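Local coordinates for 2-oxoglutarate (2OG) and Fe(II)-dependent oxygenase superfamily protein (Arabidopsis thaliana, PDB 6KWA) that probably catalyses the irreversible oxidation of the auxin indole-3-acetic acid to inactive 2-oxoindole-3-acetic acid, using 2-oxoglutarate and a metal centre that is normally iron(II), at residues Val166-Asp171 / Asn225-Val230; Gly186-Asp191 / Arg229-Glu234; Ser172-Ile177 / Asp213-Trp218; Phe149-Tyr154 / Tyr239-Phe244. All blocks are in the same frame, centred on the assembly; numbering follows the deposited sequence.

Interaction 1: Val166-Asp171 / Asn225-Val230; sequences VQLHTD and NVKHRV. With MG (magnesium ion), chain D.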
# COMPACT_ATOMS: atom_id res chain seq x y z
N VAL A 166 -10.18 2.15 -11.82
CA VAL A 166 -9.19 3.21 -12.02
C VAL A 166 -8.09 2.62 -12.91
O VAL A 166 -7.85 1.40 -12.93
CB VAL A 166 -8.64 3.79 -10.68
CG1 VAL A 166 -7.85 2.74 -9.88
CG2 VAL A 166 -7.81 5.07 -10.94
N GLN A 167 -7.46 3.48 -13.71
CA GLN A 167 -6.60 3.04 -14.79
C GLN A 167 -5.16 2.77 -14.33
O GLN A 167 -4.75 3.17 -13.24
CB GLN A 167 -6.64 4.09 -15.90
CG GLN A 167 -8.06 4.26 -16.47
CD GLN A 167 -8.17 5.36 -17.52
OE1 GLN A 167 -7.45 5.34 -18.52
NE2 GLN A 167 -9.09 6.31 -17.31
N LEU A 168 -4.44 2.06 -15.19
CA LEU A 168 -3.12 1.51 -14.93
C LEU A 168 -2.11 2.53 -14.35
O LEU A 168 -2.01 3.65 -14.85
CB LEU A 168 -2.60 0.92 -16.24
CG LEU A 168 -1.41 -0.03 -16.29
CD1 LEU A 168 -1.81 -1.39 -15.74
CD2 LEU A 168 -0.87 -0.17 -17.71
N HIS A 169 -1.41 2.17 -13.28
CA HIS A 169 -0.45 3.09 -12.66
C HIS A 169 0.66 2.37 -11.85
O HIS A 169 0.59 1.15 -11.64
CB HIS A 169 -1.18 4.09 -11.75
CG HIS A 169 -1.78 3.47 -10.53
ND1 HIS A 169 -2.86 2.62 -10.57
CD2 HIS A 169 -1.46 3.60 -9.21
CE1 HIS A 169 -3.17 2.24 -9.34
NE2 HIS A 169 -2.33 2.83 -8.50
N THR A 170 1.70 3.11 -11.47
CA THR A 170 2.68 2.63 -10.49
C THR A 170 2.56 3.52 -9.25
O THR A 170 2.35 4.72 -9.39
CB THR A 170 4.13 2.68 -11.00
OG1 THR A 170 4.56 4.04 -11.15
CG2 THR A 170 4.28 1.96 -12.32
N ASP A 171 2.69 2.96 -8.04
CA ASP A 171 2.70 3.84 -6.87
C ASP A 171 4.02 4.59 -6.83
O ASP A 171 5.00 4.17 -7.44
CB ASP A 171 2.47 3.09 -5.55
CG ASP A 171 1.31 2.11 -5.61
OD1 ASP A 171 0.29 2.40 -6.28
OD2 ASP A 171 1.36 1.08 -4.90
N ASN A 225 8.89 -1.47 -9.98
CA ASN A 225 7.75 -0.66 -9.55
C ASN A 225 6.51 -1.09 -10.34
O ASN A 225 6.25 -0.60 -11.44
CB ASN A 225 8.05 0.84 -9.72
CG ASN A 225 8.49 1.20 -11.14
OD1 ASN A 225 9.01 0.36 -11.87
ND2 ASN A 225 8.25 2.45 -11.53
N VAL A 226 5.76 -2.02 -9.78
CA VAL A 226 4.77 -2.72 -10.59
C VAL A 226 3.62 -1.84 -11.09
O VAL A 226 3.12 -0.94 -10.40
CB VAL A 226 4.19 -3.95 -9.82
CG1 VAL A 226 3.39 -3.52 -8.60
CG2 VAL A 226 3.38 -4.85 -10.78
N LYS A 227 3.20 -2.13 -12.32
CA LYS A 227 2.07 -1.45 -12.93
C LYS A 227 0.82 -2.22 -12.57
O LYS A 227 0.72 -3.42 -12.84
CB LYS A 227 2.20 -1.35 -14.45
CG LYS A 227 3.44 -0.63 -14.99
CD LYS A 227 3.39 -0.63 -16.53
CE LYS A 227 4.53 0.14 -17.18
NZ LYS A 227 5.83 -0.60 -17.05
N HIS A 228 -0.15 -1.53 -12.00
CA HIS A 228 -1.35 -2.23 -11.59
C HIS A 228 -2.62 -1.40 -11.79
O HIS A 228 -2.57 -0.17 -11.94
CB HIS A 228 -1.23 -2.67 -10.12
CG HIS A 228 -0.93 -1.56 -9.17
ND1 HIS A 228 0.32 -0.97 -9.08
CD2 HIS A 228 -1.70 -0.94 -8.23
CE1 HIS A 228 0.30 -0.03 -8.14
NE2 HIS A 228 -0.91 0.01 -7.62
N ARG A 229 -3.75 -2.09 -11.78
CA ARG A 229 -5.05 -1.43 -11.91
C ARG A 229 -6.09 -2.33 -11.28
O ARG A 229 -5.86 -3.53 -11.09
CB ARG A 229 -5.42 -1.20 -13.37
CG ARG A 229 -5.10 -2.42 -14.19
CD ARG A 229 -5.68 -2.38 -15.57
NE ARG A 229 -5.57 -3.70 -16.20
CZ ARG A 229 -5.83 -3.94 -17.47
NH1 ARG A 229 -6.21 -2.94 -18.26
NH2 ARG A 229 -5.70 -5.17 -17.96
N VAL A 230 -7.25 -1.76 -10.98
CA VAL A 230 -8.37 -2.54 -10.48
C VAL A 230 -9.45 -2.59 -11.55
O VAL A 230 -9.86 -1.57 -12.11
CB VAL A 230 -8.92 -1.97 -9.16
CG1 VAL A 230 -9.23 -0.49 -9.29
CG2 VAL A 230 -10.16 -2.76 -8.74
MG MG D . -1.86 1.47 -6.47
O HOH W 1 4.05 0.32 -8.45

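Interaction 2: Gly186-Asp191 / Arg229-Glu234; sequences GLEAMD and RVQCKE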
# COMPACT_ATOMS: atom_id res chain seq x y z
N GLY A 186 -10.25 -7.87 -7.80
CA GLY A 186 -10.18 -7.50 -9.21
C GLY A 186 -8.93 -6.73 -9.55
O GLY A 186 -8.71 -6.37 -10.71
N LEU A 187 -8.11 -6.47 -8.53
CA LEU A 187 -6.81 -5.86 -8.72
C LEU A 187 -6.03 -6.69 -9.74
O LEU A 187 -6.08 -7.92 -9.70
CB LEU A 187 -6.07 -5.75 -7.39
CG LEU A 187 -4.62 -5.28 -7.41
CD1 LEU A 187 -4.54 -3.83 -7.82
CD2 LEU A 187 -4.08 -5.45 -6.02
N GLU A 188 -5.31 -6.01 -10.63
CA GLU A 188 -4.50 -6.71 -11.63
C GLU A 188 -3.23 -5.96 -11.91
O GLU A 188 -3.19 -4.75 -11.79
CB GLU A 188 -5.26 -6.83 -12.96
CG GLU A 188 -5.92 -8.13 -13.23
CD GLU A 188 -6.52 -8.16 -14.63
OE1 GLU A 188 -6.59 -7.07 -15.26
OE2 GLU A 188 -6.89 -9.26 -15.09
N ALA A 189 -2.22 -6.69 -12.37
CA ALA A 189 -0.89 -6.13 -12.52
C ALA A 189 -0.25 -6.58 -13.81
O ALA A 189 -0.47 -7.71 -14.26
CB ALA A 189 0.00 -6.50 -11.36
N MET A 190 0.57 -5.72 -14.39
CA MET A 190 1.25 -6.05 -15.62
C MET A 190 2.54 -6.80 -15.36
O MET A 190 3.35 -6.40 -14.53
CB MET A 190 1.56 -4.78 -16.42
CG MET A 190 2.10 -5.08 -17.81
SD MET A 190 2.42 -3.57 -18.74
CE MET A 190 0.74 -3.02 -18.98
N ASP A 191 2.68 -7.93 -16.04
CA ASP A 191 3.96 -8.62 -16.22
C ASP A 191 4.79 -7.83 -17.23
O ASP A 191 4.40 -7.70 -18.39
CB ASP A 191 3.73 -10.06 -16.71
CG ASP A 191 5.02 -10.87 -16.85
OD1 ASP A 191 6.14 -10.31 -16.95
OD2 ASP A 191 4.91 -12.12 -16.86
N ARG A 229 -3.75 -2.09 -11.78
CA ARG A 229 -5.05 -1.43 -11.91
C ARG A 229 -6.09 -2.33 -11.28
O ARG A 229 -5.86 -3.53 -11.09
CB ARG A 229 -5.42 -1.20 -13.37
CG ARG A 229 -5.10 -2.42 -14.19
CD ARG A 229 -5.68 -2.38 -15.57
NE ARG A 229 -5.57 -3.70 -16.20
CZ ARG A 229 -5.83 -3.94 -17.47
NH1 ARG A 229 -6.21 -2.94 -18.26
NH2 ARG A 229 -5.70 -5.17 -17.96
N VAL A 230 -7.25 -1.76 -10.98
CA VAL A 230 -8.37 -2.54 -10.48
C VAL A 230 -9.45 -2.59 -11.55
O VAL A 230 -9.86 -1.57 -12.11
CB VAL A 230 -8.92 -1.97 -9.16
CG1 VAL A 230 -9.23 -0.49 -9.29
CG2 VAL A 230 -10.16 -2.76 -8.74
N GLN A 231 -9.85 -3.81 -11.88
CA GLN A 231 -10.88 -4.05 -12.89
C GLN A 231 -12.23 -4.29 -12.24
O GLN A 231 -12.33 -4.95 -11.21
CB GLN A 231 -10.50 -5.24 -13.74
CG GLN A 231 -10.05 -4.90 -15.12
CD GLN A 231 -10.16 -6.09 -16.02
OE1 GLN A 231 -10.24 -7.23 -15.55
NE2 GLN A 231 -10.19 -5.85 -17.33
N CYS A 232 -13.29 -3.76 -12.85
CA CYS A 232 -14.62 -4.02 -12.34
C CYS A 232 -15.15 -5.38 -12.78
O CYS A 232 -15.23 -5.66 -13.97
CB CYS A 232 -15.58 -2.92 -12.79
SG CYS A 232 -17.29 -3.34 -12.46
N LYS A 233 -15.57 -6.22 -11.83
CA LYS A 233 -16.01 -7.57 -12.17
C LYS A 233 -17.51 -7.68 -11.91
O LYS A 233 -18.20 -8.50 -12.52
CB LYS A 233 -15.26 -8.65 -11.35
CG LYS A 233 -13.80 -8.91 -11.75
CD LYS A 233 -13.15 -10.05 -10.92
CE LYS A 233 -12.79 -9.62 -9.50
NZ LYS A 233 -11.88 -10.59 -8.79
N GLU A 234 -18.01 -6.83 -11.02
CA GLU A 234 -19.43 -6.80 -10.69
C GLU A 234 -19.83 -5.43 -10.15
O GLU A 234 -19.05 -4.80 -9.43
CB GLU A 234 -19.78 -7.90 -9.70
CG GLU A 234 -18.94 -7.88 -8.44
CD GLU A 234 -19.33 -8.99 -7.51
OE1 GLU A 234 -20.12 -9.86 -7.94
OE2 GLU A 234 -18.86 -8.99 -6.35

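Interaction 3: Ser172-Ile177 / Asp213-Trp218; sequences SGFLTI and DMATIW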
# COMPACT_ATOMS: atom_id res chain seq x y z
N SER A 172 4.03 5.75 -6.18
CA SER A 172 5.20 6.62 -6.26
C SER A 172 6.15 6.41 -5.09
O SER A 172 7.32 6.84 -5.15
CB SER A 172 4.77 8.08 -6.30
OG SER A 172 4.07 8.39 -5.11
N GLY A 173 5.67 5.75 -4.04
CA GLY A 173 6.45 5.57 -2.83
C GLY A 173 7.37 4.37 -2.94
O GLY A 173 7.69 3.89 -4.04
N PHE A 174 7.83 3.88 -1.81
CA PHE A 174 8.77 2.77 -1.78
C PHE A 174 8.01 1.45 -1.80
O PHE A 174 8.21 0.60 -2.67
CB PHE A 174 9.67 2.89 -0.54
CG PHE A 174 10.73 1.84 -0.48
CD1 PHE A 174 11.94 2.01 -1.13
CD2 PHE A 174 10.52 0.68 0.26
CE1 PHE A 174 12.93 1.04 -1.05
CE2 PHE A 174 11.51 -0.30 0.34
CZ PHE A 174 12.71 -0.12 -0.34
N LEU A 175 7.12 1.30 -0.84
CA LEU A 175 6.40 0.05 -0.64
C LEU A 175 4.96 0.30 -0.23
O LEU A 175 4.70 1.16 0.58
CB LEU A 175 7.17 -0.72 0.43
CG LEU A 175 6.80 -1.98 1.18
CD1 LEU A 175 8.09 -2.42 1.86
CD2 LEU A 175 5.75 -1.65 2.23
N THR A 176 4.02 -0.51 -0.70
CA THR A 176 2.62 -0.31 -0.34
C THR A 176 2.03 -1.59 0.28
O THR A 176 2.25 -2.67 -0.24
CB THR A 176 1.77 0.10 -1.56
OG1 THR A 176 2.29 1.33 -2.10
CG2 THR A 176 0.30 0.29 -1.17
N ILE A 177 1.32 -1.46 1.39
CA ILE A 177 0.63 -2.61 1.98
C ILE A 177 -0.87 -2.45 1.77
O ILE A 177 -1.47 -1.49 2.23
CB ILE A 177 0.96 -2.76 3.49
CG1 ILE A 177 2.48 -2.91 3.65
CG2 ILE A 177 0.19 -3.94 4.11
CD1 ILE A 177 2.95 -3.17 5.00
N ASP A 213 7.70 3.49 -7.31
CA ASP A 213 8.77 4.22 -7.99
C ASP A 213 10.01 4.45 -7.12
O ASP A 213 11.13 4.34 -7.59
CB ASP A 213 8.24 5.57 -8.50
CG ASP A 213 7.19 5.43 -9.63
OD1 ASP A 213 7.14 4.37 -10.32
OD2 ASP A 213 6.40 6.39 -9.81
N MET A 214 9.81 4.72 -5.84
CA MET A 214 10.93 5.00 -4.95
C MET A 214 11.81 3.79 -4.74
O MET A 214 12.99 3.93 -4.45
CB MET A 214 10.41 5.49 -3.61
CG MET A 214 11.31 6.43 -2.87
SD MET A 214 11.60 7.97 -3.78
CE MET A 214 9.98 8.35 -4.44
N ALA A 215 11.23 2.60 -4.88
CA ALA A 215 12.01 1.39 -4.65
C ALA A 215 12.92 1.10 -5.84
O ALA A 215 14.06 0.65 -5.67
CB ALA A 215 11.08 0.20 -4.35
N THR A 216 12.43 1.37 -7.04
CA THR A 216 13.23 1.21 -8.25
C THR A 216 14.40 2.19 -8.23
O THR A 216 15.53 1.81 -8.53
CB THR A 216 12.37 1.42 -9.52
OG1 THR A 216 11.21 0.58 -9.46
CG2 THR A 216 13.17 1.10 -10.79
N ILE A 217 14.14 3.43 -7.85
CA ILE A 217 15.19 4.44 -7.76
C ILE A 217 16.23 4.01 -6.73
O ILE A 217 17.42 3.97 -7.02
CB ILE A 217 14.62 5.80 -7.35
CG1 ILE A 217 13.69 6.35 -8.44
CG2 ILE A 217 15.73 6.78 -7.02
CD1 ILE A 217 12.85 7.53 -7.96
N TRP A 218 15.76 3.64 -5.55
CA TRP A 218 16.64 3.26 -4.45
C TRP A 218 17.53 2.05 -4.77
O TRP A 218 18.70 2.03 -4.40
CB TRP A 218 15.78 2.96 -3.24
CG TRP A 218 16.50 2.48 -2.02
CD1 TRP A 218 17.10 3.25 -1.07
CD2 TRP A 218 16.66 1.12 -1.61
NE1 TRP A 218 17.62 2.44 -0.07
CE2 TRP A 218 17.37 1.13 -0.39
CE3 TRP A 218 16.26 -0.11 -2.15
CZ2 TRP A 218 17.69 -0.03 0.30
CZ3 TRP A 218 16.58 -1.27 -1.46
CH2 TRP A 218 17.30 -1.22 -0.25

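Interaction 4: Phe149-Tyr154 / Tyr239-Phe244; sequences FRINKY and YSIASF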
# COMPACT_ATOMS: atom_id res chain seq x y z
N PHE A 149 -1.39 6.95 5.03
CA PHE A 149 -2.54 6.09 5.16
C PHE A 149 -3.61 6.55 4.16
O PHE A 149 -3.85 7.74 4.03
CB PHE A 149 -3.00 6.16 6.60
CG PHE A 149 -4.14 5.28 6.94
CD1 PHE A 149 -3.98 3.90 7.04
CD2 PHE A 149 -5.37 5.83 7.29
CE1 PHE A 149 -5.04 3.09 7.42
CE2 PHE A 149 -6.44 5.04 7.67
CZ PHE A 149 -6.28 3.66 7.73
N ARG A 150 -4.23 5.62 3.44
CA ARG A 150 -5.32 5.99 2.55
C ARG A 150 -6.38 4.91 2.53
O ARG A 150 -6.08 3.74 2.32
CB ARG A 150 -4.80 6.23 1.12
CG ARG A 150 -5.78 7.01 0.23
CD ARG A 150 -5.08 7.87 -0.82
NE ARG A 150 -6.01 8.72 -1.57
CZ ARG A 150 -6.50 9.87 -1.11
NH1 ARG A 150 -6.18 10.29 0.10
NH2 ARG A 150 -7.33 10.61 -1.83
N ILE A 151 -7.64 5.30 2.72
CA ILE A 151 -8.71 4.32 2.67
C ILE A 151 -9.58 4.68 1.49
O ILE A 151 -9.82 5.86 1.19
CB ILE A 151 -9.53 4.28 3.95
CG1 ILE A 151 -10.17 5.63 4.26
CG2 ILE A 151 -8.65 3.85 5.12
CD1 ILE A 151 -10.93 5.66 5.59
N ASN A 152 -10.07 3.66 0.81
CA ASN A 152 -10.68 3.85 -0.47
C ASN A 152 -12.07 3.23 -0.50
O ASN A 152 -12.27 2.18 0.10
CB ASN A 152 -9.80 3.21 -1.54
CG ASN A 152 -8.32 3.60 -1.39
OD1 ASN A 152 -7.95 4.74 -1.66
ND2 ASN A 152 -7.48 2.66 -0.94
N LYS A 153 -13.00 3.88 -1.20
CA LYS A 153 -14.35 3.35 -1.47
C LYS A 153 -14.59 3.33 -2.97
O LYS A 153 -14.61 4.40 -3.61
CB LYS A 153 -15.43 4.18 -0.78
CG LYS A 153 -16.87 3.76 -1.11
CD LYS A 153 -17.89 4.36 -0.12
CE LYS A 153 -19.29 4.47 -0.69
NZ LYS A 153 -20.25 4.72 0.43
N TYR A 154 -14.73 2.15 -3.55
CA TYR A 154 -15.00 2.05 -4.99
C TYR A 154 -16.47 1.82 -5.20
O TYR A 154 -17.05 0.91 -4.58
CB TYR A 154 -14.19 0.92 -5.67
CG TYR A 154 -12.74 1.15 -5.51
CD1 TYR A 154 -12.05 1.88 -6.46
CD2 TYR A 154 -12.06 0.70 -4.38
CE1 TYR A 154 -10.72 2.14 -6.31
CE2 TYR A 154 -10.73 0.96 -4.21
CZ TYR A 154 -10.07 1.67 -5.17
OH TYR A 154 -8.75 1.90 -4.96
N TYR A 239 -14.19 -1.77 -0.67
CA TYR A 239 -13.42 -0.96 0.26
C TYR A 239 -12.01 -1.51 0.38
O TYR A 239 -11.85 -2.70 0.51
CB TYR A 239 -14.08 -0.96 1.63
CG TYR A 239 -15.48 -0.38 1.64
CD1 TYR A 239 -15.70 0.98 1.82
CD2 TYR A 239 -16.59 -1.21 1.44
CE1 TYR A 239 -16.97 1.50 1.81
CE2 TYR A 239 -17.88 -0.69 1.45
CZ TYR A 239 -18.06 0.66 1.63
OH TYR A 239 -19.33 1.19 1.63
N SER A 240 -11.00 -0.66 0.34
CA SER A 240 -9.61 -1.13 0.51
C SER A 240 -8.87 -0.17 1.42
O SER A 240 -9.21 1.03 1.53
CB SER A 240 -8.90 -1.29 -0.83
OG SER A 240 -8.53 -0.04 -1.36
N ILE A 241 -7.89 -0.71 2.14
CA ILE A 241 -7.04 0.10 2.99
C ILE A 241 -5.61 0.01 2.49
O ILE A 241 -5.05 -1.10 2.45
CB ILE A 241 -7.08 -0.37 4.44
CG1 ILE A 241 -8.53 -0.56 4.89
CG2 ILE A 241 -6.30 0.56 5.29
CD1 ILE A 241 -8.69 -1.54 6.08
N ALA A 242 -4.99 1.15 2.16
CA ALA A 242 -3.61 1.14 1.66
C ALA A 242 -2.70 1.92 2.59
O ALA A 242 -3.08 3.00 3.08
CB ALA A 242 -3.53 1.72 0.25
N SER A 243 -1.53 1.36 2.87
CA SER A 243 -0.54 2.06 3.68
C SER A 243 0.74 2.19 2.89
O SER A 243 1.32 1.19 2.51
CB SER A 243 -0.28 1.34 4.99
OG SER A 243 -1.50 1.03 5.64
N PHE A 244 1.16 3.42 2.63
CA PHE A 244 2.30 3.68 1.76
C PHE A 244 3.54 4.06 2.56
O PHE A 244 3.53 5.05 3.26
CB PHE A 244 2.01 4.81 0.79
CG PHE A 244 0.80 4.61 -0.07
CD1 PHE A 244 0.88 3.86 -1.24
CD2 PHE A 244 -0.41 5.22 0.24
CE1 PHE A 244 -0.22 3.70 -2.05
CE2 PHE A 244 -1.52 5.06 -0.57
CZ PHE A 244 -1.42 4.30 -1.71

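Interaction 1: Val166-Asp171 / Asn225-Val230
His169 and His228 face each other as an antiparallel hydrogen-bonded pair, and their rings close on one magnesium ion. The backbone holds the pair in register: His228 N gives a bond of 2.8 Å to His169 O, and the return bond runs from His169 N to His228 O. Both imidazoles leave on the same face of the sheet, each with CG between its own backbone N and carbonyl carbon (chi1 68° for His169, 56° for His228), which tips the rings toward each other. The planes meet obliquely, and both NE2 atoms point at the metal, His228 NE2 at 2.1 Å and His169 NE2 at 2.5 Å from the magnesium. Asp171 completes the protein's share. Its OD1 lies 2.4 Å from the magnesium, the carboxylate approaching the edge of the His228 imidazole with its plane turned 85° to that ring. The other oxygen, OD2, is held by Asn210 and Thr176, which fixes the rotation of the carboxylate. On the other nitrogen of its ring, His228 ND1 donates 3.1 Å to Val226 O; the acceptor lies in the ring plane, so the bond helps fix the imidazole's turn and leaves NE2 directed at the metal. A water takes the N-H of Asp171. Further along, Val166 CG1 packs 3.6 Å from Val230 CG1, two apolar branches meeting where the chain turns a corner. The arrangement is the HxD...H facial triad of the double-stranded beta-helix dioxygenases, with magnesium where iron(II) would normally sit.

Interaction 2: Gly186-Asp191 / Arg229-Glu234
In the four-stranded antiparallel sheet of the double-stranded beta-helix, strand 187-190 lies beside strand 228-231, and this contact is the seam between them. Glu188 and Arg229 form the hydrogen-bonded pair: Glu188 N donates to Arg229 O at 2.6 Å, and Arg229 N donates to Glu188 O at 2.7 Å, both nearly along the C=O axis. One step on, Gln231 N reaches Gly186 O at 3.0 Å, but the donor stands above that carbonyl plane. Gly186 has a positive phi of 122°, awkward for any residue with a side chain, and a CB there would also run into Gln231 O; the bare CA instead lets Lys233 CE come within 3.4 Å of Gly186 CA. The Lys233 chain, bent at chi3, carries its ammonium onward to a weak bond with Val184 O. On the face that bears Glu188 and Arg229, the two long side chains lie side by side and point the same way, their flat ends 22° from parallel. Glu188 OE1 and Arg229 NH2 are 3.4 Å apart, a salt bridge whose hydrogen bond is weak. The same guanidinium makes a cation-pi contact with Phe197 of the next strand. Leu187 and Val230 occupy the other face, where Leu187 CD1 sits 3.5 Å from Arg229 O and the leucine also packs on His228. The chemistry divides accordingly: short backbone bonds set the register, while the long ion pair, on a partly exposed face, probably adds a modest electrostatic attraction that leaves the charged ends some freedom.

Interaction 3: Ser172-Ile177 / Asp213-Trp218
Met214 N, near the start of helix 213-218, is shared by two carbonyls of the loop before strand 175-179. Gly173 O accepts at 2.9 Å from Met214 N, with the donor well above the carbonyl plane, and Ser172 O takes a weaker, more bent share. An early amide in a helix has no carbonyl of a preceding turn to bond, so the loop satisfies it. Met214 packs close to this grip, its CB 3.2 Å from Gly173 O. Asp213 rests its CB against Ser172, while its OD1 receives bonds from Thr170 and Asn225 and so ties the helix to loop residues close to the metal ligands. Phe174 extends its ring alongside the helix. Its CG is anti to the backbone N (chi1 -176°), which carries the ring to Ala215, whose CB lies over one face, 4.1 Å from the ring centroid. A methyl is small enough to let the ring lie close against the helix. Beyond it, the edge of Phe174 meets the face of Trp218 in a T-shaped pair, planes at 84°, with Phe174 CE1 3.7 Å from Trp218 CE3. Leucine in place of Phe174 would probably lose this edge-to-face contact and leave a gap beside Ala215 and the indole. Phe141 touches both rings, and Trp145 meets the phenyl edge-to-face. Phe174 and Leu175 both face Leu245, a classic beta bulge, and the whole is a helix packed by an aromatic cluster against the bulged entry to a strand of the major sheet.

Interaction 4: Phe149-Tyr154 / Tyr239-Phe244
Phe149 begins the strand with its ring laid toward the neighbouring strand: CG is anti to the backbone N (chi1 -177°), which brings CE1 to 3.5 Å from Ile241 CG2, while Ser243 OG lies at the ring's edge. Arg150 pairs with Ala242 through two nearly straight backbone bonds, Arg150 N to Ala242 O at 2.9 Å and Ala242 N to Arg150 O at 2.8 Å. The alanine methyl lies beside Arg150 O, while Arg150 CB meets the edge of the Phe244 ring and the guanidinium is bonded to Gly70 O. Ile151 returns to the face of Phe149 and sets CG2 4.0 Å from Ile241 CG2, a beta-branched pair fit for a buried sheet. Asn152 pairs with Ser240 in both backbone and side chain: Asn152 ND2 donates 2.9 Å to Ser240 OG, which sits 20° out of the amide plane, and Tyr81 bonds to OD1, so the amide is gripped at both ends. A leucine here would probably leave both Ser240 OG and the Tyr81 hydroxyl without their amide partner and free the serine hydroxyl to turn. Lys153 then runs alongside Tyr239 in the same direction, its extended methylenes giving the ring an apolar neighbour, with CD 3.6 Å from Tyr239 CE1. Tyr154 closes the segment by presenting its ring edge to Ser240 OG, 3.7 Å from CE2. Asn152, Tyr154 and Ser240 bind 2-oxoglutarate in this protein, though the cosubstrate is absent from this model; the chemistry implies a polar patch in which Asn152 and Ser240 hold each other, while Phe149, Ile151 and Ile241 make the opposite face partly apolar.

Overall arrangement
Interaction 4 is the buried one, joining two long strands of the major sheet, whereas interactions 1, 2 and 3 are only partly buried. Interactions 1 and 2 use strand 228-231 from its two edges, share Arg229 and Val230, and build the minor sheet; one turns its chemistry to metal binding, the other to backbone pairing and a loose ion pair near the surface. Interaction 3 instead relies on aromatic packing and a helix whose early amide is bonded by loop carbonyls, and Asp213 joins it to interaction 1 through Thr170 and Asn225. Strand 175-179 adjoins strand 237-245, linking interactions 3 and 4. Tyr154 touches Val230, bringing the 2-oxoglutarate site of interaction 4 to the metal site's sheet.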